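Local structure of methyltransferase type 12 (Clostridium thermocellum, 3JWG) at residues A[138-143]-A[201-206]; A[142-147]-A[166-171]. The protein probably transfers, through the methyltransferase domain that this chain represents, a methyl group from S-adenosyl-L-methionine to the 2'-O of the 3'-terminal nucleotide of small RNAs. One frame throughout, in Å; residues are numbered along the deposited sequence.

Interaction 1. Residues A[138-143]-A[201-206]; sequences VSTPNK and PTQMGV
T140 and Q203 face each other as a hydrogen-bonded pair of antiparallel strands. T140 N gives its hydrogen to Q203 O at 3.1 Å, and Q203 N returns one to T140 O at 2.9 Å. V138 and G205 form the next such pair. V138 N meets G205 O at 3.0 Å, and G205 N meets V138 O at 2.9 Å. All four bonds are close to straight. Between them lies the non-hydrogen-bonded pair S139 and M204, where S139 CA sends a CA-H...O contact to Q203 O. P141 and T202 form the next non-hydrogen-bonded pair. Beyond it N142 N donates to P201 O at 3.0 Å, from above the carbonyl plane; P201, a proline, has no N-H to return.

The carbonyl of P141 accepts from a side chain. Q203 NE2 donates to P141 O at 3.1 Å, also from above its plane. CG of Q203 sits between the backbone N and the carbonyl carbon (chi1 54°), and the extended chain runs beside T140, whose CG2 lies 3.7 Å from Q203 CG. The same NE2 makes a weak bond to T167 O. T140 OG1 is bonded to E113 OE1, and N142 ND2 to the carbonyls of S200 and F198. On the other face, S139 OG lies against T202 CG2 at 3.3 Å.

This pairing joins the last parallel strand of the Rossmann-like methyltransferase sheet, 135-141, to the antiparallel strand 202-209. Strands 105-109 and 184-191 flank the pair. Helix 168-182 packs on the T140 and Q203 face, and helix 13-27 on the S139 and M204 face.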
loop_
_atom_site.group_PDB
_atom_site.type_symbol
_atom_site.label_atom_id
_atom_site.label_comp_id
_atom_site.label_asym_id
_atom_site.label_seq_id
_atom_site.Cartn_x
_atom_site.Cartn_y
_atom_site.Cartn_z
ATOM N N VAL A 138 -3.109 4.274 1.544
ATOM C CA VAL A 138 -1.683 4.452 1.827
ATOM C C VAL A 138 -1.443 4.190 3.304
ATOM O O VAL A 138 -2.085 4.803 4.160
ATOM C CB VAL A 138 -1.193 5.891 1.507
ATOM C CG1 VAL A 138 0.312 5.985 1.739
ATOM C CG2 VAL A 138 -1.533 6.269 0.070
ATOM N N SER A 139 -0.532 3.272 3.596
ATOM C CA SER A 139 -0.197 2.930 4.974
ATOM C C SER A 139 1.286 3.186 5.206
ATOM O O SER A 139 2.126 2.823 4.380
ATOM C CB SER A 139 -0.513 1.453 5.244
ATOM O OG SER A 139 -0.169 1.083 6.567
ATOM N N THR A 140 1.605 3.810 6.335
ATOM C CA THR A 140 2.988 4.118 6.662
ATOM C C THR A 140 3.108 4.239 8.181
ATOM O O THR A 140 2.133 4.551 8.867
ATOM C CB THR A 140 3.422 5.446 5.974
ATOM O OG1 THR A 140 4.844 5.606 6.066
ATOM C CG2 THR A 140 2.729 6.641 6.618
ATOM N N PRO A 141 4.301 3.963 8.720
ATOM C CA PRO A 141 4.561 4.041 10.160
ATOM C C PRO A 141 4.308 5.423 10.749
ATOM O O PRO A 141 4.433 6.439 10.061
ATOM C CB PRO A 141 6.039 3.664 10.268
ATOM C CG PRO A 141 6.243 2.731 9.132
ATOM C CD PRO A 141 5.449 3.381 8.006
ATOM N N ASN A 142 3.933 5.456 12.024
ATOM C CA ASN A 142 3.751 6.723 12.712
ATOM C C ASN A 142 5.064 6.863 13.476
ATOM O O ASN A 142 5.298 6.157 14.463
ATOM C CB ASN A 142 2.560 6.669 13.677
ATOM C CG ASN A 142 2.676 7.692 14.803
ATOM O OD1 ASN A 142 3.226 8.787 14.616
ATOM N ND2 ASN A 142 2.150 7.343 15.974
ATOM N N LYS A 143 5.937 7.747 13.001
ATOM C CA LYS A 143 7.236 7.917 13.640
ATOM C C LYS A 143 7.166 8.219 15.131
ATOM O O LYS A 143 8.007 7.756 15.900
ATOM C CB LYS A 143 8.048 9.020 12.952
ATOM C CG LYS A 143 9.417 9.218 13.604
ATOM C CD LYS A 143 10.413 9.949 12.716
ATOM C CE LYS A 143 10.040 11.392 12.497
ATOM N NZ LYS A 143 11.218 12.150 11.957
ATOM N N PRO A 201 1.048 2.615 16.135
ATOM C CA PRO A 201 2.266 2.295 15.380
ATOM C C PRO A 201 2.176 2.599 13.889
ATOM O O PRO A 201 3.187 2.863 13.231
ATOM C CB PRO A 201 2.445 0.798 15.625
ATOM C CG PRO A 201 1.699 0.553 16.912
ATOM C CD PRO A 201 0.476 1.396 16.727
ATOM N N THR A 202 0.959 2.552 13.364
ATOM C CA THR A 202 0.735 2.775 11.943
ATOM C C THR A 202 -0.355 3.796 11.674
ATOM O O THR A 202 -1.312 3.928 12.440
ATOM C CB THR A 202 0.344 1.443 11.253
ATOM O OG1 THR A 202 1.417 0.509 11.401
ATOM C CG2 THR A 202 0.060 1.653 9.774
ATOM N N GLN A 203 -0.204 4.530 10.580
ATOM C CA GLN A 203 -1.200 5.510 10.197
ATOM C C GLN A 203 -1.623 5.187 8.766
ATOM O O GLN A 203 -0.822 4.695 7.959
ATOM C CB GLN A 203 -0.654 6.943 10.337
ATOM C CG GLN A 203 0.650 7.247 9.620
ATOM C CD GLN A 203 1.184 8.651 9.929
ATOM O OE1 GLN A 203 0.418 9.585 10.198
ATOM N NE2 GLN A 203 2.503 8.808 9.858
ATOM N N MET A 204 -2.893 5.426 8.461
ATOM C CA MET A 204 -3.409 5.112 7.138
ATOM C C MET A 204 -4.306 6.205 6.592
ATOM O O MET A 204 -5.118 6.782 7.319
ATOM C CB MET A 204 -4.170 3.781 7.201
ATOM C CG MET A 204 -4.939 3.390 5.944
ATOM S SD MET A 204 -5.794 1.800 6.208
ATOM C CE MET A 204 -4.406 0.761 6.443
ATOM N N GLY A 205 -4.130 6.498 5.305
ATOM C CA GLY A 205 -4.942 7.500 4.650
ATOM C C GLY A 205 -5.737 6.785 3.569
ATOM O O GLY A 205 -5.169 6.022 2.782
ATOM N N VAL A 206 -7.047 6.992 3.549
ATOM C CA VAL A 206 -7.889 6.375 2.528
ATOM C C VAL A 206 -8.361 7.502 1.619
ATOM O O VAL A 206 -9.069 8.423 2.044
ATOM C CB VAL A 206 -9.091 5.633 3.151
ATOM C CG1 VAL A 206 -9.943 4.987 2.052
ATOM C CG2 VAL A 206 -8.587 4.571 4.118
#

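Interaction 2. Residues A[142-147]-A[166-171]; sequences NKEYNF and WTRKEF
E144 and R168 form a side-on salt bridge, one carboxylate oxygen to each of two nitrogens. R168 NE donates to E144 OE1 at 2.8 Å, and R168 NH2 to E144 OE2 at 2.9 Å. Both bonds are nearly straight and lie in the guanidinium plane. The carboxylate is not coplanar with it: the two planes are 61° apart, and each oxygen is met from above the carboxylate plane. A bend at chi3 (-64°) turns the arginine back to the acid. R168 NH2 also bonds to E197 O.

Backbone amides add further bonds. R168 N gives its hydrogen to E144 OE1 at 2.9 Å, nearly along the C-O axis. That oxygen thus accepts from two nitrogens of one residue, and a water that donates to it accepts from K169 N. E144 therefore meets the first turn of helix 168-182, where N-H groups and the helix dipole would favour a negative charge. T167 is the N-cap of this helix and forms a capping box with E170, whose OE1 accepts from T167 N at 2.9 Å. In the other direction, K143 N donates to W166 O at 2.9 Å.

A second water accepts from K143 NZ and donates to E170 OE1. It links two opposite charges that do not touch directly.

The remaining contacts are packing. K143 CE lies against T167 CG2 at 3.8 Å. The amide of N142 packs on the aliphatic part of R168. N142 OD1 is 3.4 Å from R168 CG, while N142 ND2 is held by S200 O.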
loop_
_atom_site.group_PDB
_atom_site.type_symbol
_atom_site.label_atom_id
_atom_site.label_comp_id
_atom_site.label_asym_id
_atom_site.label_seq_id
_atom_site.Cartn_x
_atom_site.Cartn_y
_atom_site.Cartn_z
ATOM N N ASN A 142 3.933 5.456 12.024
ATOM C CA ASN A 142 3.751 6.723 12.712
ATOM C C ASN A 142 5.064 6.863 13.476
ATOM O O ASN A 142 5.298 6.157 14.463
ATOM C CB ASN A 142 2.560 6.669 13.677
ATOM C CG ASN A 142 2.676 7.692 14.803
ATOM O OD1 ASN A 142 3.226 8.787 14.616
ATOM N ND2 ASN A 142 2.150 7.343 15.974
ATOM N N LYS A 143 5.937 7.747 13.001
ATOM C CA LYS A 143 7.236 7.917 13.640
ATOM C C LYS A 143 7.166 8.219 15.131
ATOM O O LYS A 143 8.007 7.756 15.900
ATOM C CB LYS A 143 8.048 9.020 12.952
ATOM C CG LYS A 143 9.417 9.218 13.604
ATOM C CD LYS A 143 10.413 9.949 12.716
ATOM C CE LYS A 143 10.040 11.392 12.497
ATOM N NZ LYS A 143 11.218 12.150 11.957
ATOM N N GLU A 144 6.165 8.993 15.532
ATOM C CA GLU A 144 5.999 9.389 16.926
ATOM C C GLU A 144 5.883 8.201 17.874
ATOM O O GLU A 144 6.260 8.286 19.049
ATOM C CB GLU A 144 4.776 10.283 17.051
ATOM C CG GLU A 144 4.959 11.625 16.364
ATOM C CD GLU A 144 3.678 12.406 16.286
ATOM O OE1 GLU A 144 2.966 12.286 15.263
ATOM O OE2 GLU A 144 3.374 13.130 17.255
ATOM N N TYR A 145 5.373 7.090 17.357
ATOM C CA TYR A 145 5.217 5.896 18.164
ATOM C C TYR A 145 6.548 5.434 18.748
ATOM O O TYR A 145 6.597 4.899 19.854
ATOM C CB TYR A 145 4.630 4.763 17.328
ATOM C CG TYR A 145 4.221 3.570 18.154
ATOM C CD1 TYR A 145 3.055 3.599 18.916
ATOM C CD2 TYR A 145 5.005 2.419 18.189
ATOM C CE1 TYR A 145 2.675 2.511 19.693
ATOM C CE2 TYR A 145 4.636 1.321 18.966
ATOM C CZ TYR A 145 3.469 1.377 19.713
ATOM O OH TYR A 145 3.083 0.298 20.473
ATOM N N ASN A 146 7.627 5.637 17.997
ATOM C CA ASN A 146 8.943 5.212 18.445
ATOM C C ASN A 146 9.572 6.146 19.480
ATOM O O ASN A 146 10.616 5.827 20.047
ATOM C CB ASN A 146 9.885 5.056 17.248
ATOM C CG ASN A 146 9.387 4.026 16.238
ATOM O OD1 ASN A 146 8.481 4.298 15.443
ATOM N ND2 ASN A 146 9.970 2.832 16.274
ATOM N N PHE A 147 8.939 7.291 19.724
ATOM C CA PHE A 147 9.450 8.255 20.701
ATOM C C PHE A 147 9.332 7.693 22.110
ATOM O O PHE A 147 10.102 8.054 23.003
ATOM C CB PHE A 147 8.664 9.567 20.632
ATOM C CG PHE A 147 8.925 10.377 19.395
ATOM C CD1 PHE A 147 8.078 11.428 19.054
ATOM C CD2 PHE A 147 10.019 10.109 18.578
ATOM C CE1 PHE A 147 8.313 12.198 17.919
ATOM C CE2 PHE A 147 10.263 10.875 17.439
ATOM C CZ PHE A 147 9.407 11.921 17.110
ATOM N N TRP A 166 7.490 9.057 8.918
ATOM C CA TRP A 166 6.808 10.337 8.977
ATOM C C TRP A 166 5.991 10.471 10.241
ATOM O O TRP A 166 5.460 9.482 10.746
ATOM C CB TRP A 166 5.862 10.473 7.784
ATOM C CG TRP A 166 6.513 10.418 6.437
ATOM C CD1 TRP A 166 7.812 10.087 6.154
ATOM C CD2 TRP A 166 5.888 10.708 5.180
ATOM N NE1 TRP A 166 8.034 10.157 4.794
ATOM C CE2 TRP A 166 6.869 10.536 4.175
ATOM C CE3 TRP A 166 4.595 11.099 4.808
ATOM C CZ2 TRP A 166 6.595 10.744 2.821
ATOM C CZ3 TRP A 166 4.321 11.307 3.458
ATOM C CH2 TRP A 166 5.320 11.129 2.480
ATOM N N THR A 167 5.887 11.699 10.747
ATOM C CA THR A 167 5.078 11.952 11.935
ATOM C C THR A 167 3.638 12.001 11.429
ATOM O O THR A 167 3.397 12.001 10.220
ATOM C CB THR A 167 5.395 13.316 12.588
ATOM O OG1 THR A 167 5.165 14.364 11.638
ATOM C CG2 THR A 167 6.856 13.371 13.068
ATOM N N ARG A 168 2.682 12.039 12.348
ATOM C CA ARG A 168 1.284 12.100 11.946
ATOM C C ARG A 168 0.982 13.406 11.219
ATOM O O ARG A 168 0.206 13.432 10.263
ATOM C CB ARG A 168 0.387 11.929 13.174
ATOM C CG ARG A 168 0.393 10.501 13.708
ATOM C CD ARG A 168 -0.265 10.410 15.082
ATOM N NE ARG A 168 0.480 11.167 16.084
ATOM C CZ ARG A 168 0.097 11.314 17.349
ATOM N NH1 ARG A 168 -1.029 10.754 17.770
ATOM N NH2 ARG A 168 0.838 12.019 18.193
ATOM N N LYS A 169 1.608 14.494 11.663
ATOM C CA LYS A 169 1.397 15.795 11.034
ATOM C C LYS A 169 1.979 15.810 9.621
ATOM O O LYS A 169 1.392 16.373 8.690
ATOM C CB LYS A 169 2.059 16.895 11.864
ATOM C CG LYS A 169 1.961 18.273 11.238
ATOM C CD LYS A 169 2.737 19.302 12.045
ATOM C CE LYS A 169 2.636 20.675 11.406
ATOM N NZ LYS A 169 1.213 21.100 11.301
ATOM N N GLU A 170 3.144 15.195 9.467
ATOM C CA GLU A 170 3.796 15.136 8.167
ATOM C C GLU A 170 2.970 14.316 7.192
ATOM O O GLU A 170 2.792 14.710 6.048
ATOM C CB GLU A 170 5.191 14.529 8.295
ATOM C CG GLU A 170 6.132 15.392 9.115
ATOM C CD GLU A 170 7.515 14.809 9.214
ATOM O OE1 GLU A 170 7.629 13.572 9.356
ATOM O OE2 GLU A 170 8.490 15.592 9.166
ATOM N N PHE A 171 2.459 13.176 7.646
ATOM C CA PHE A 171 1.658 12.337 6.767
ATOM C C PHE A 171 0.338 13.003 6.383
ATOM O O PHE A 171 -0.051 13.006 5.218
ATOM C CB PHE A 171 1.351 10.991 7.422
ATOM C CG PHE A 171 0.517 10.071 6.557
ATOM C CD1 PHE A 171 1.023 9.571 5.363
ATOM C CD2 PHE A 171 -0.769 9.699 6.941
ATOM C CE1 PHE A 171 0.258 8.708 4.558
ATOM C CE2 PHE A 171 -1.542 8.838 6.148
ATOM C CZ PHE A 171 -1.025 8.342 4.952
HETATM O O HOH W 1 10.059 12.513 9.674
HETATM O O HOH W 2 2.357 14.927 14.479
#

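How the interactions relate
Interactions 1 and 2 share N142 and K143, where strand 135-141 runs out into the 3-10 turn, and their centres are 9 Å apart. Q203 joins them directly. Its side chain lies on strand 202-209, yet its OE1 is 3.2 Å from F171 CB and its NE2 3.2 Å from W166 O. The start of helix 168-182 is thus packed on the T140 and Q203 face of the sheet. The two differ in their relation to the metal. In interaction 1 the side chain of S139 is about 8 Å from the bound magnesium ion and about 4 Å from that of I109, a residue of the metal site. Interaction 2 lies at the surface, away from that site.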